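PDB 5BY3: BtGH115A from Bacteroides thetaiotaomicron, which acts as a family GH115 4-O-methyl-alpha-glucuronidase with specificity for decorated arabinogalactans, from which it probably releases 4-O-methyl-glucuronic acid. Local coordinates for residues 319-323 and 355-361; 405-411 and 439-443; 711-715 and 750-756. All blocks are in the same frame, centred on the assembly; numbering follows the deposited sequence.

Contact 1 of 3, residues 319-323 and 355-361; sequences FVDQR and LQVPEDV
Arg323 reaches Asp360 along a bent chain: its CG leaves beside the backbone N, and the kink at chi3 (75°) carries the guanidinium across Pro358 to the acid. Asp360 answers with its CG between its own backbone N and carbonyl carbon (chi1 59°), which turns the carboxylate toward the arginine. The two form a salt bridge with two hydrogen bonds. The firmer one runs from Arg323 NH1 to Asp360 OD2, 3.0 Å, in the guanidinium plane and onto the syn lone pair of that oxygen. The second, Arg323 NH2 to Asp360 OD1, is as short at 3.0 Å but weak, in keeping with the 40° twist between the two flat groups. Arg323 NH1 also bonds Gln339 OE1, at the start of strand 339-341, so one nitrogen serves both loop and strand. Pro358 lies over one guanidinium face, its CG 3.5 Å from Arg323 NE. With an alanine in place of Arg323, Asp360 would probably lose its counter-charge and Gln339 this donor, and the proline ring its cover. In the TIM barrel of the GH115 catalytic region, residues 319-323 belong to the outer helix 308-329, while 355-361 form the loop leading into strand 362-366; the contact thus lies at the end of the barrel where strands begin, away from the strand ends that carry the active site in such folds. Within that loop Pro358 to Val361 make a type I turn, closed by Val361 N to Pro358 O at 2.8 Å. One helical turn before the arginine, Phe319 puts the edge of its ring against the loop backbone, CE2 3.6 Å from Gln356 O. Phe319 CE2 also meets Val357 CG2 at 3.9 Å, with Leu355 CD1 slightly farther off.

Contact 2 of 3, residues 405-411 and 439-443; sequences WLSTMSP and PAEYQ
Pro411 comes at the edge of the Tyr442 ring, Pro411 CG 3.7 Å from Tyr442 CE2, the two side chains crossing at about a right angle. Trp469 meets the same tyrosine edge-to-face, and the hydroxyl bonds His465. At the other end of 405-411, Leu406 folds back so that its CG covers the centre of one face of the Trp405 indole, whose NE1 bonds Tyr561; the Trp405 carbonyl O turns instead to Pro439, 3.7 Å from its CD. The third flat group, the Gln443 amide, carries the polar part of the contact. Its chain bends at chi2 (91°), which sets the amide against the loop backbone. Gln443 NE2 gives an almost straight bond to Met409 O, 3.1 Å, in the amide plane and onto a carbonyl lone pair. A second bond from Gln443 NE2, to Ser407 O at 2.9 Å, is less ideal: the nitrogen stands above that carbonyl's plane. Ser407 OG donates to Gln443 OE1 at 2.7 Å, again from above the carbonyl plane, so both ends of the amide are held and its rotation is fixed within a buried site. Ser407 CB packs against the backbone where the helix starts, 3.2 Å from Pro439 O, with OG 3.3 Å from Ala440 CB. Pro439, which follows a cis peptide bond, has its side chain about 5 Å from a bound nickel ion held by Leu404 and Asp436. The loop 405-411 and the start of helix 441-452 follow strands 388-393 and 429-433, the last two of the TIM barrel, at its C-terminal face, where enzymes of this fold place their active sites.

Contact 3 of 3, residues 711-715 and 750-756; sequences VSLDG and TGKKSHQ
Asp714 N bonds Gln756 O at 2.9 Å where the antiparallel strands 708-713 and 755-761 meet, and there Asp714 turns out of its strand with a positive phi of 59°, in the left-handed region. The Leu713 CA-H also points at Gln756 O, 3.5 Å from CA to O, so that carbonyl receives a conventional bond and a weaker CH contact. The return bond of the pair does not go to a backbone carbonyl. Gln756 N instead gives its hydrogen to the side chain, to Asp714 OD1 at 2.8 Å. With CG beside its backbone N (chi1 -58°), the aspartate swings its carboxylate across to the neighbouring strand, where both oxygens find donors. The second oxygen, Asp714 OD2, takes a bond from His755 ND1 at 2.8 Å, on its syn lone pair and in the plane of the imidazole. Carboxylate and ring are nearly coplanar, 17° apart, so the acid meets the ring at its edge and fixes which way it is turned; the negative charge is likely to favour a proton on ND1. In the C-terminal domain, whose clan of galactose-binding-like folds is built on beta-sandwiches, these strands are the central pair of a four-stranded antiparallel sheet, and 750-754 is the connection arriving from strand 741-748 of the other sheet. His755 also meets the ring of Phe682 on the adjoining strand 677-682, and Leu713 touches that same phenylalanine while its CD1 lies 4.3 Å from His755 CB. On the solvent side, the bent chain of the exposed Lys752 brings its CE to 4.1 Å from Asp714 CG. Lys752 NZ is 4.7 Å from Asp714 OD2, too far for a salt bridge, though the opposite charges should still attract.

How the contacts relate
From the N terminus the three contacts follow one another in series; none nests in or crosses another. Contact 1 closes first, over 31 intervening residues that include strand 339-341, tying an outer helix of the TIM barrel to the loop entering the next strand but one. Contact 2 then spans 27 residues, through helix 411-423 and strand 429-433, and joins a loop to the start of helix 441-452 at the opposite end of the barrel, near the nickel. The centres of contact 1 and contact 2 are 36 Å apart. Contact 3 closes 34 residues within the C-terminal beta domain, its centre 44 Å from that of contact 2 and 57 Å from that of contact 1. The three lie apart, with no touch between them.

Contact 1 of 3, residues 319-323 and 355-361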
ATOM      1  N   PHE A 319       3.764 -26.818  12.359  1.00 49.99           N
ATOM      2  CA  PHE A 319       5.109 -26.215  12.370  1.00 54.53           C
ATOM      3  C   PHE A 319       6.211 -27.279  12.309  1.00 57.53           C
ATOM      4  O   PHE A 319       7.127 -27.199  11.476  1.00 61.16           O
ATOM      5  CB  PHE A 319       5.325 -25.373  13.621  1.00 54.63           C
ATOM      6  CG  PHE A 319       4.469 -24.145  13.709  1.00 55.06           C
ATOM      7  CD1 PHE A 319       3.858 -23.584  12.573  1.00 54.75           C
ATOM      8  CD2 PHE A 319       4.341 -23.491  14.929  1.00 54.78           C
ATOM      9  CE1 PHE A 319       3.107 -22.423  12.666  1.00 52.57           C
ATOM     10  CE2 PHE A 319       3.576 -22.322  15.034  1.00 65.66           C
ATOM     11  CZ  PHE A 319       2.969 -21.781  13.893  1.00 59.54           C
ATOM     12  N   VAL A 320       6.073 -28.290  13.168  1.00 55.47           N
ATOM     13  CA  VAL A 320       7.098 -29.314  13.365  1.00 58.50           C
ATOM     14  C   VAL A 320       7.363 -30.065  12.070  1.00 52.94           C
ATOM     15  O   VAL A 320       8.523 -30.296  11.727  1.00 64.07           O
ATOM     16  CB  VAL A 320       6.776 -30.242  14.587  1.00 62.97           C
ATOM     17  CG1 VAL A 320       7.750 -31.401  14.685  1.00 60.43           C
ATOM     18  CG2 VAL A 320       6.795 -29.455  15.904  1.00 58.75           C
ATOM     19  N   ASP A 321       6.308 -30.377  11.321  1.00 56.29           N
ATOM     20  CA  ASP A 321       6.460 -31.072  10.027  1.00 56.19           C
ATOM     21  C   ASP A 321       6.926 -30.158   8.914  1.00 53.79           C
ATOM     22  O   ASP A 321       7.650 -30.606   7.997  1.00 54.09           O
ATOM     23  CB  ASP A 321       5.161 -31.717   9.544  1.00 65.49           C
ATOM     24  CG  ASP A 321       4.479 -32.589  10.587  1.00 68.98           C
ATOM     25  OD1 ASP A 321       4.797 -32.491  11.800  1.00 75.56           O
ATOM     26  OD2 ASP A 321       3.582 -33.358  10.160  1.00 62.68           O
ATOM     27  N   GLN A 322       6.470 -28.905   8.960  1.00 45.30           N
ATOM     28  CA  GLN A 322       6.818 -27.920   7.940  1.00 47.42           C
ATOM     29  C   GLN A 322       8.296 -27.545   8.004  1.00 44.45           C
ATOM     30  O   GLN A 322       8.975 -27.581   6.988  1.00 46.56           O
ATOM     31  CB  GLN A 322       5.943 -26.673   8.042  1.00 45.92           C
ATOM     32  CG  GLN A 322       4.558 -26.871   7.452  1.00 43.31           C
ATOM     33  CD  GLN A 322       3.681 -25.636   7.620  1.00 44.23           C
ATOM     34  OE1 GLN A 322       3.924 -24.775   8.471  1.00 38.95           O
ATOM     35  NE2 GLN A 322       2.648 -25.551   6.801  1.00 42.97           N
ATOM     36  N   ARG A 323       8.782 -27.216   9.197  1.00 45.42           N
ATOM     37  CA  ARG A 323      10.220 -27.052   9.441  1.00 51.29           C
ATOM     38  C   ARG A 323      11.017 -28.356   9.153  1.00 60.69           C
ATOM     39  O   ARG A 323      12.156 -28.311   8.664  1.00 63.98           O
ATOM     40  CB  ARG A 323      10.465 -26.507  10.854  1.00 47.31           C
ATOM     41  CG  ARG A 323      10.021 -25.059  10.981  1.00 46.54           C
ATOM     42  CD  ARG A 323       9.715 -24.568  12.380  1.00 47.95           C
ATOM     43  NE  ARG A 323      10.912 -24.320  13.206  1.00 57.57           N
ATOM     44  CZ  ARG A 323      11.838 -23.375  13.008  1.00 59.29           C
ATOM     45  NH1 ARG A 323      11.772 -22.532  11.983  1.00 63.80           N
ATOM     46  NH2 ARG A 323      12.854 -23.274  13.844  1.00 58.69           N
ATOM     47  N   LEU A 355       0.159 -19.275  21.563  1.00 69.63           N
ATOM     48  CA  LEU A 355       0.801 -20.246  20.660  1.00 68.18           C
ATOM     49  C   LEU A 355       2.310 -20.018  20.592  1.00 66.60           C
ATOM     50  O   LEU A 355       2.761 -18.865  20.545  1.00 56.62           O
ATOM     51  CB  LEU A 355       0.183 -20.154  19.283  1.00 59.82           C
ATOM     52  CG  LEU A 355       0.823 -20.824  18.072  1.00 57.43           C
ATOM     53  CD1 LEU A 355       0.633 -22.328  17.983  1.00 53.68           C
ATOM     54  CD2 LEU A 355       0.205 -20.161  16.847  1.00 58.46           C
ATOM     55  N   GLN A 356       3.080 -21.104  20.588  1.00 62.90           N
ATOM     56  CA  GLN A 356       4.534 -20.972  20.532  1.00 66.96           C
ATOM     57  C   GLN A 356       5.034 -21.005  19.086  1.00 64.88           C
ATOM     58  O   GLN A 356       4.821 -21.986  18.367  1.00 68.53           O
ATOM     59  CB  GLN A 356       5.243 -22.016  21.426  1.00 69.49           C
ATOM     60  CG  GLN A 356       4.917 -21.928  22.923  1.00 65.20           C
ATOM     61  CD  GLN A 356       4.943 -20.507  23.487  1.00 69.10           C
ATOM     62  OE1 GLN A 356       5.996 -19.901  23.640  1.00 67.85           O
ATOM     63  NE2 GLN A 356       3.770 -19.979  23.807  1.00 76.06           N
ATOM     64  N   VAL A 357       5.663 -19.918  18.655  1.00 51.04           N
ATOM     65  CA  VAL A 357       6.230 -19.854  17.300  1.00 50.72           C
ATOM     66  C   VAL A 357       7.750 -19.751  17.472  1.00 45.63           C
ATOM     67  O   VAL A 357       8.211 -18.899  18.237  1.00 54.21           O
ATOM     68  CB  VAL A 357       5.637 -18.658  16.466  1.00 54.88           C
ATOM     69  CG1 VAL A 357       6.092 -18.678  15.025  1.00 44.22           C
ATOM     70  CG2 VAL A 357       4.112 -18.678  16.455  1.00 53.45           C
ATOM     71  N   PRO A 358       8.533 -20.613  16.791  1.00 42.76           N
ATOM     72  CA  PRO A 358       9.998 -20.616  16.991  1.00 44.72           C
ATOM     73  C   PRO A 358      10.621 -19.279  16.667  1.00 53.47           C
ATOM     74  O   PRO A 358      10.269 -18.658  15.641  1.00 58.63           O
ATOM     75  CB  PRO A 358      10.495 -21.712  16.041  1.00 45.75           C
ATOM     76  CG  PRO A 358       9.298 -22.601  15.851  1.00 43.08           C
ATOM     77  CD  PRO A 358       8.111 -21.678  15.863  1.00 43.55           C
ATOM     78  N   GLU A 359      11.508 -18.839  17.569  1.00 58.73           N
ATOM     79  CA  GLU A 359      12.041 -17.451  17.649  1.00 58.36           C
ATOM     80  C   GLU A 359      12.634 -16.875  16.344  1.00 56.11           C
ATOM     81  O   GLU A 359      12.647 -15.651  16.148  1.00 59.51           O
ATOM     82  CB  GLU A 359      13.073 -17.318  18.795  1.00 65.94           C
ATOM     83  CG  GLU A 359      12.597 -17.743  20.192  1.00 70.07           C
ATOM     84  CD  GLU A 359      11.948 -16.611  20.989  1.00 72.56           C
ATOM     85  OE1 GLU A 359      12.597 -15.569  21.259  1.00 60.43           O
ATOM     86  OE2 GLU A 359      10.768 -16.772  21.370  1.00 81.61           O
ATOM     87  N   ASP A 360      13.120 -17.755  15.471  1.00 51.04           N
ATOM     88  CA  ASP A 360      13.685 -17.348  14.195  1.00 52.98           C
ATOM     89  C   ASP A 360      12.600 -16.941  13.167  1.00 51.98           C
ATOM     90  O   ASP A 360      12.885 -16.198  12.232  1.00 49.53           O
ATOM     91  CB  ASP A 360      14.587 -18.447  13.629  1.00 51.59           C
ATOM     92  CG  ASP A 360      13.855 -19.780  13.424  1.00 56.73           C
ATOM     93  OD1 ASP A 360      13.504 -20.427  14.436  1.00 54.51           O
ATOM     94  OD2 ASP A 360      13.650 -20.183  12.250  1.00 58.25           O
ATOM     95  N   VAL A 361      11.369 -17.420  13.364  1.00 47.43           N
ATOM     96  CA  VAL A 361      10.260 -17.144  12.447  1.00 47.94           C
ATOM     97  C   VAL A 361       9.780 -15.691  12.561  1.00 46.17           C
ATOM     98  O   VAL A 361       9.443 -15.199  13.660  1.00 45.84           O
ATOM     99  CB  VAL A 361       9.103 -18.167  12.579  1.00 48.50           C
ATOM    100  CG1 VAL A 361       7.988 -17.882  11.573  1.00 51.35           C
ATOM    101  CG2 VAL A 361       9.624 -19.586  12.399  1.00 43.12           C
TER

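Contact 2 of 3, residues 405-411 and 439-443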
ATOM      1  N   TRP A 405     -11.458  -0.391  -7.259  1.00 34.06           N
ATOM      2  CA  TRP A 405     -11.461   0.277  -8.546  1.00 35.55           C
ATOM      3  C   TRP A 405     -10.327   1.285  -8.689  1.00 36.52           C
ATOM      4  O   TRP A 405      -9.445   1.114  -9.549  1.00 34.02           O
ATOM      5  CB  TRP A 405     -12.809   0.857  -8.816  1.00 37.17           C
ATOM      6  CG  TRP A 405     -12.911   1.749 -10.002  1.00 41.08           C
ATOM      7  CD1 TRP A 405     -12.309   1.607 -11.232  1.00 40.78           C
ATOM      8  CD2 TRP A 405     -13.733   2.909 -10.087  1.00 37.44           C
ATOM      9  NE1 TRP A 405     -12.707   2.622 -12.066  1.00 39.93           N
ATOM     10  CE2 TRP A 405     -13.591   3.427 -11.391  1.00 39.19           C
ATOM     11  CE3 TRP A 405     -14.571   3.571  -9.174  1.00 35.83           C
ATOM     12  CZ2 TRP A 405     -14.242   4.597 -11.804  1.00 39.08           C
ATOM     13  CZ3 TRP A 405     -15.225   4.732  -9.584  1.00 34.44           C
ATOM     14  CH2 TRP A 405     -15.038   5.241 -10.884  1.00 34.73           C
ATOM     15  N   LEU A 406     -10.360   2.299  -7.822  1.00 33.45           N
ATOM     16  CA  LEU A 406      -9.353   3.327  -7.728  1.00 33.28           C
ATOM     17  C   LEU A 406      -8.571   3.195  -6.407  1.00 35.36           C
ATOM     18  O   LEU A 406      -9.005   2.530  -5.459  1.00 36.25           O
ATOM     19  CB  LEU A 406     -10.016   4.703  -7.817  1.00 35.24           C
ATOM     20  CG  LEU A 406     -10.770   4.961  -9.138  1.00 40.17           C
ATOM     21  CD1 LEU A 406     -11.568   6.266  -9.057  1.00 37.35           C
ATOM     22  CD2 LEU A 406      -9.810   4.953 -10.331  1.00 35.22           C
ATOM     23  N   SER A 407      -7.412   3.818  -6.386  1.00 32.29           N
ATOM     24  CA  SER A 407      -6.521   3.743  -5.301  1.00 33.27           C
ATOM     25  C   SER A 407      -6.481   5.112  -4.668  1.00 33.53           C
ATOM     26  O   SER A 407      -5.739   6.011  -5.125  1.00 31.28           O
ATOM     27  CB  SER A 407      -5.123   3.377  -5.835  1.00 39.06           C
ATOM     28  OG  SER A 407      -4.118   3.725  -4.875  1.00 38.20           O
ATOM     29  N   THR A 408      -7.250   5.264  -3.593  1.00 27.44           N
ATOM     30  CA  THR A 408      -7.453   6.535  -3.052  1.00 27.92           C
ATOM     31  C   THR A 408      -7.054   6.702  -1.582  1.00 31.66           C
ATOM     32  O   THR A 408      -7.374   7.733  -0.940  1.00 34.83           O
ATOM     33  CB  THR A 408      -8.910   6.990  -3.297  1.00 29.75           C
ATOM     34  OG1 THR A 408      -9.842   6.129  -2.620  1.00 30.00           O
ATOM     35  CG2 THR A 408      -9.194   7.066  -4.791  1.00 31.15           C
HETATM   36  N   MSE A 409      -6.381   5.700  -1.030  1.00 31.46           N
HETATM   37  CA  MSE A 409      -5.981   5.757   0.373  1.00 31.79           C
HETATM   38  C   MSE A 409      -5.029   6.914   0.460  1.00 32.61           C
HETATM   39  O   MSE A 409      -4.256   7.168  -0.466  1.00 35.09           O
HETATM   40  CB  MSE A 409      -5.318   4.488   0.826  1.00 33.53           C
HETATM   41  CG  MSE A 409      -5.279   4.426   2.351  1.00 38.64           C
HETATM   42 SE   MSE A 409      -4.365   2.740   2.804  1.00 41.47          SE
HETATM   43  CE  MSE A 409      -6.144   1.837   2.701  1.00 35.55           C
ATOM     44  N   SER A 410      -5.176   7.670   1.531  1.00 31.55           N
ATOM     45  CA  SER A 410      -4.422   8.862   1.743  1.00 35.79           C
ATOM     46  C   SER A 410      -2.965   8.551   2.024  1.00 34.92           C
ATOM     47  O   SER A 410      -2.665   7.724   2.870  1.00 34.89           O
ATOM     48  CB  SER A 410      -4.994   9.654   2.913  1.00 38.72           C
ATOM     49  OG  SER A 410      -4.064  10.656   3.299  1.00 44.61           O
ATOM     50  N   PRO A 411      -2.062   9.237   1.321  1.00 32.59           N
ATOM     51  CA  PRO A 411      -0.621   9.192   1.601  1.00 34.28           C
ATOM     52  C   PRO A 411      -0.316   9.493   3.036  1.00 32.92           C
ATOM     53  O   PRO A 411       0.610   8.901   3.576  1.00 38.29           O
ATOM     54  CB  PRO A 411      -0.068  10.325   0.722  1.00 34.29           C
ATOM     55  CG  PRO A 411      -0.985  10.274  -0.460  1.00 34.93           C
ATOM     56  CD  PRO A 411      -2.354  10.070   0.146  1.00 32.88           C
ATOM     57  N   PRO A 439      -4.326   1.274 -10.389  1.00 37.57           N
ATOM     58  CA  PRO A 439      -3.762   2.609 -10.488  1.00 37.36           C
ATOM     59  C   PRO A 439      -3.315   3.162  -9.104  1.00 39.20           C
ATOM     60  O   PRO A 439      -3.811   4.193  -8.665  1.00 40.29           O
ATOM     61  CB  PRO A 439      -4.972   3.391 -10.998  1.00 35.40           C
ATOM     62  CG  PRO A 439      -6.134   2.811 -10.188  1.00 37.62           C
ATOM     63  CD  PRO A 439      -5.770   1.323 -10.052  1.00 38.31           C
ATOM     64  N   ALA A 440      -2.419   2.454  -8.436  1.00 41.49           N
ATOM     65  CA  ALA A 440      -1.919   2.754  -7.089  1.00 40.36           C
ATOM     66  C   ALA A 440      -0.451   3.106  -7.151  1.00 44.35           C
ATOM     67  O   ALA A 440       0.261   3.009  -6.116  1.00 42.15           O
ATOM     68  CB  ALA A 440      -2.072   1.516  -6.200  1.00 37.40           C
ATOM     69  N   GLU A 441       0.005   3.434  -8.367  1.00 37.37           N
ATOM     70  CA  GLU A 441       1.384   3.753  -8.647  1.00 38.50           C
ATOM     71  C   GLU A 441       2.018   4.651  -7.578  1.00 39.63           C
ATOM     72  O   GLU A 441       3.138   4.409  -7.086  1.00 40.10           O
ATOM     73  CB  GLU A 441       1.488   4.457  -9.989  1.00 40.18           C
ATOM     74  CG  GLU A 441       1.059   3.630 -11.202  1.00 42.01           C
ATOM     75  CD  GLU A 441      -0.372   3.905 -11.668  1.00 42.04           C
ATOM     76  OE1 GLU A 441      -1.177   4.514 -10.927  1.00 34.62           O
ATOM     77  OE2 GLU A 441      -0.685   3.515 -12.820  1.00 44.12           O
ATOM     78  N   TYR A 442       1.296   5.689  -7.196  1.00 37.80           N
ATOM     79  CA  TYR A 442       1.854   6.612  -6.263  1.00 34.49           C
ATOM     80  C   TYR A 442       2.028   5.970  -4.865  1.00 37.72           C
ATOM     81  O   TYR A 442       3.163   5.976  -4.336  1.00 41.75           O
ATOM     82  CB  TYR A 442       1.089   7.957  -6.203  1.00 35.67           C
ATOM     83  CG  TYR A 442       1.742   8.828  -5.142  1.00 38.25           C
ATOM     84  CD1 TYR A 442       3.027   9.340  -5.347  1.00 36.00           C
ATOM     85  CD2 TYR A 442       1.142   9.030  -3.891  1.00 37.31           C
ATOM     86  CE1 TYR A 442       3.659  10.067  -4.364  1.00 38.51           C
ATOM     87  CE2 TYR A 442       1.789   9.772  -2.896  1.00 40.62           C
ATOM     88  CZ  TYR A 442       3.045  10.282  -3.157  1.00 36.37           C
ATOM     89  OH  TYR A 442       3.716  11.006  -2.225  1.00 42.44           O
ATOM     90  N   GLN A 443       0.946   5.425  -4.286  1.00 30.84           N
ATOM     91  CA  GLN A 443       1.011   4.809  -2.929  1.00 34.65           C
ATOM     92  C   GLN A 443       2.090   3.711  -2.805  1.00 36.38           C
ATOM     93  O   GLN A 443       2.791   3.629  -1.787  1.00 37.82           O
ATOM     94  CB  GLN A 443      -0.340   4.253  -2.469  1.00 33.24           C
ATOM     95  CG  GLN A 443      -1.449   5.300  -2.260  1.00 36.66           C
ATOM     96  CD  GLN A 443      -2.321   5.576  -3.503  1.00 34.99           C
ATOM     97  OE1 GLN A 443      -1.948   5.236  -4.637  1.00 41.86           O
ATOM     98  NE2 GLN A 443      -3.480   6.205  -3.295  1.00 32.99           N
TER

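Contact 3 of 3, residues 711-715 and 750-756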
ATOM      1  N   VAL A 711     -12.904  13.737  28.752  1.00 60.93           N
ATOM      2  CA  VAL A 711     -13.505  15.052  28.494  1.00 62.28           C
ATOM      3  C   VAL A 711     -13.860  15.743  29.811  1.00 64.16           C
ATOM      4  O   VAL A 711     -14.433  15.122  30.720  1.00 67.78           O
ATOM      5  CB  VAL A 711     -14.782  14.927  27.657  1.00 60.15           C
ATOM      6  CG1 VAL A 711     -14.634  15.628  26.329  1.00 61.20           C
ATOM      7  CG2 VAL A 711     -15.141  13.463  27.469  1.00 64.26           C
ATOM      8  N   SER A 712     -13.511  17.020  29.929  1.00 68.07           N
ATOM      9  CA  SER A 712     -13.881  17.786  31.130  1.00 68.39           C
ATOM     10  C   SER A 712     -14.269  19.208  30.788  1.00 63.55           C
ATOM     11  O   SER A 712     -13.442  19.988  30.287  1.00 66.89           O
ATOM     12  CB  SER A 712     -12.779  17.746  32.204  1.00 72.43           C
ATOM     13  OG  SER A 712     -13.181  18.435  33.378  1.00 74.90           O
ATOM     14  N   LEU A 713     -15.546  19.506  31.032  1.00 63.83           N
ATOM     15  CA  LEU A 713     -16.095  20.853  30.925  1.00 67.61           C
ATOM     16  C   LEU A 713     -15.954  21.599  32.264  1.00 73.19           C
ATOM     17  O   LEU A 713     -16.604  21.259  33.263  1.00 75.02           O
ATOM     18  CB  LEU A 713     -17.560  20.815  30.482  1.00 68.36           C
ATOM     19  CG  LEU A 713     -18.199  22.208  30.335  1.00 72.95           C
ATOM     20  CD1 LEU A 713     -18.323  22.655  28.890  1.00 71.12           C
ATOM     21  CD2 LEU A 713     -19.554  22.266  31.031  1.00 73.09           C
ATOM     22  N   ASP A 714     -15.096  22.619  32.256  1.00 78.84           N
ATOM     23  CA  ASP A 714     -14.886  23.542  33.382  1.00 70.27           C
ATOM     24  C   ASP A 714     -14.427  22.829  34.640  1.00 70.31           C
ATOM     25  O   ASP A 714     -15.047  22.957  35.696  1.00 73.76           O
ATOM     26  CB  ASP A 714     -16.147  24.399  33.607  1.00 68.58           C
ATOM     27  CG  ASP A 714     -16.517  25.195  32.372  1.00 68.14           C
ATOM     28  OD1 ASP A 714     -15.578  25.487  31.594  1.00 65.19           O
ATOM     29  OD2 ASP A 714     -17.715  25.512  32.170  1.00 63.74           O
ATOM     30  N   GLY A 715     -13.351  22.056  34.507  1.00 64.44           N
ATOM     31  CA  GLY A 715     -12.726  21.370  35.641  1.00 64.29           C
ATOM     32  C   GLY A 715     -13.446  20.162  36.222  1.00 66.25           C
ATOM     33  O   GLY A 715     -12.899  19.495  37.112  1.00 65.85           O
ATOM     34  N   THR A 750     -22.711  25.038  33.520  1.00 89.98           N
ATOM     35  CA  THR A 750     -23.190  25.779  34.683  1.00 88.57           C
ATOM     36  C   THR A 750     -23.987  27.007  34.224  1.00 93.80           C
ATOM     37  O   THR A 750     -25.008  27.349  34.826  1.00105.48           O
ATOM     38  CB  THR A 750     -22.071  26.164  35.671  1.00 90.69           C
ATOM     39  OG1 THR A 750     -20.892  26.538  34.952  1.00 98.75           O
ATOM     40  CG2 THR A 750     -21.746  24.998  36.606  1.00 84.21           C
ATOM     41  N   GLY A 751     -23.545  27.634  33.134  1.00 90.04           N
ATOM     42  CA  GLY A 751     -24.160  28.866  32.633  1.00 90.39           C
ATOM     43  C   GLY A 751     -23.238  30.061  32.824  1.00 91.97           C
ATOM     44  O   GLY A 751     -23.698  31.203  32.848  1.00 86.54           O
ATOM     45  N   LYS A 752     -21.934  29.765  32.904  1.00 93.27           N
ATOM     46  CA  LYS A 752     -20.843  30.676  33.279  1.00 88.12           C
ATOM     47  C   LYS A 752     -20.617  31.954  32.465  1.00 87.04           C
ATOM     48  O   LYS A 752     -20.338  32.989  33.077  1.00 91.16           O
ATOM     49  CB  LYS A 752     -19.512  29.919  33.296  1.00 91.59           C
ATOM     50  CG  LYS A 752     -19.055  29.395  34.640  1.00 95.36           C
ATOM     51  CD  LYS A 752     -17.543  29.579  34.763  1.00 99.25           C
ATOM     52  CE  LYS A 752     -16.797  28.281  35.050  1.00 92.79           C
ATOM     53  NZ  LYS A 752     -17.211  27.594  36.305  1.00 89.15           N
ATOM     54  N   LYS A 753     -20.709  31.871  31.125  1.00 79.48           N
ATOM     55  CA  LYS A 753     -20.278  32.932  30.141  1.00 79.87           C
ATOM     56  C   LYS A 753     -18.906  32.665  29.444  1.00 76.60           C
ATOM     57  O   LYS A 753     -18.689  33.077  28.285  1.00 64.43           O
ATOM     58  CB  LYS A 753     -20.330  34.365  30.732  1.00 75.88           C
ATOM     59  CG  LYS A 753     -20.568  35.489  29.741  1.00 74.49           C
ATOM     60  CD  LYS A 753     -20.974  36.787  30.436  1.00 72.66           C
ATOM     61  CE  LYS A 753     -21.763  37.709  29.505  1.00 72.65           C
ATOM     62  NZ  LYS A 753     -21.348  37.620  28.063  1.00 72.15           N
ATOM     63  N   SER A 754     -18.004  31.983  30.159  1.00 73.64           N
ATOM     64  CA  SER A 754     -16.713  31.536  29.626  1.00 75.60           C
ATOM     65  C   SER A 754     -16.515  30.098  30.051  1.00 74.88           C
ATOM     66  O   SER A 754     -16.521  29.820  31.252  1.00 81.09           O
ATOM     67  CB  SER A 754     -15.564  32.392  30.184  1.00 76.96           C
ATOM     68  OG  SER A 754     -14.281  31.782  29.987  1.00 66.65           O
ATOM     69  N   HIS A 755     -16.336  29.193  29.080  1.00 76.05           N
ATOM     70  CA  HIS A 755     -16.061  27.765  29.367  1.00 65.48           C
ATOM     71  C   HIS A 755     -14.813  27.249  28.687  1.00 61.21           C
ATOM     72  O   HIS A 755     -14.426  27.734  27.617  1.00 60.12           O
ATOM     73  CB  HIS A 755     -17.208  26.842  28.939  1.00 61.39           C
ATOM     74  CG  HIS A 755     -18.562  27.363  29.263  1.00 64.75           C
ATOM     75  ND1 HIS A 755     -19.169  27.141  30.482  1.00 62.10           N
ATOM     76  CD2 HIS A 755     -19.427  28.102  28.530  1.00 62.32           C
ATOM     77  CE1 HIS A 755     -20.353  27.725  30.484  1.00 64.40           C
ATOM     78  NE2 HIS A 755     -20.537  28.309  29.311  1.00 66.83           N
ATOM     79  N   GLN A 756     -14.237  26.221  29.301  1.00 59.80           N
ATOM     80  CA  GLN A 756     -13.160  25.449  28.717  1.00 66.76           C
ATOM     81  C   GLN A 756     -13.447  23.933  28.696  1.00 64.72           C
ATOM     82  O   GLN A 756     -13.917  23.373  29.697  1.00 67.40           O
ATOM     83  CB  GLN A 756     -11.858  25.734  29.466  1.00 75.39           C
ATOM     84  CG  GLN A 756     -11.205  27.042  29.068  1.00 79.63           C
ATOM     85  CD  GLN A 756     -10.127  27.465  30.034  1.00 87.62           C
ATOM     86  OE1 GLN A 756      -9.344  26.641  30.534  1.00 88.85           O
ATOM     87  NE2 GLN A 756     -10.072  28.764  30.301  1.00 86.34           N
TER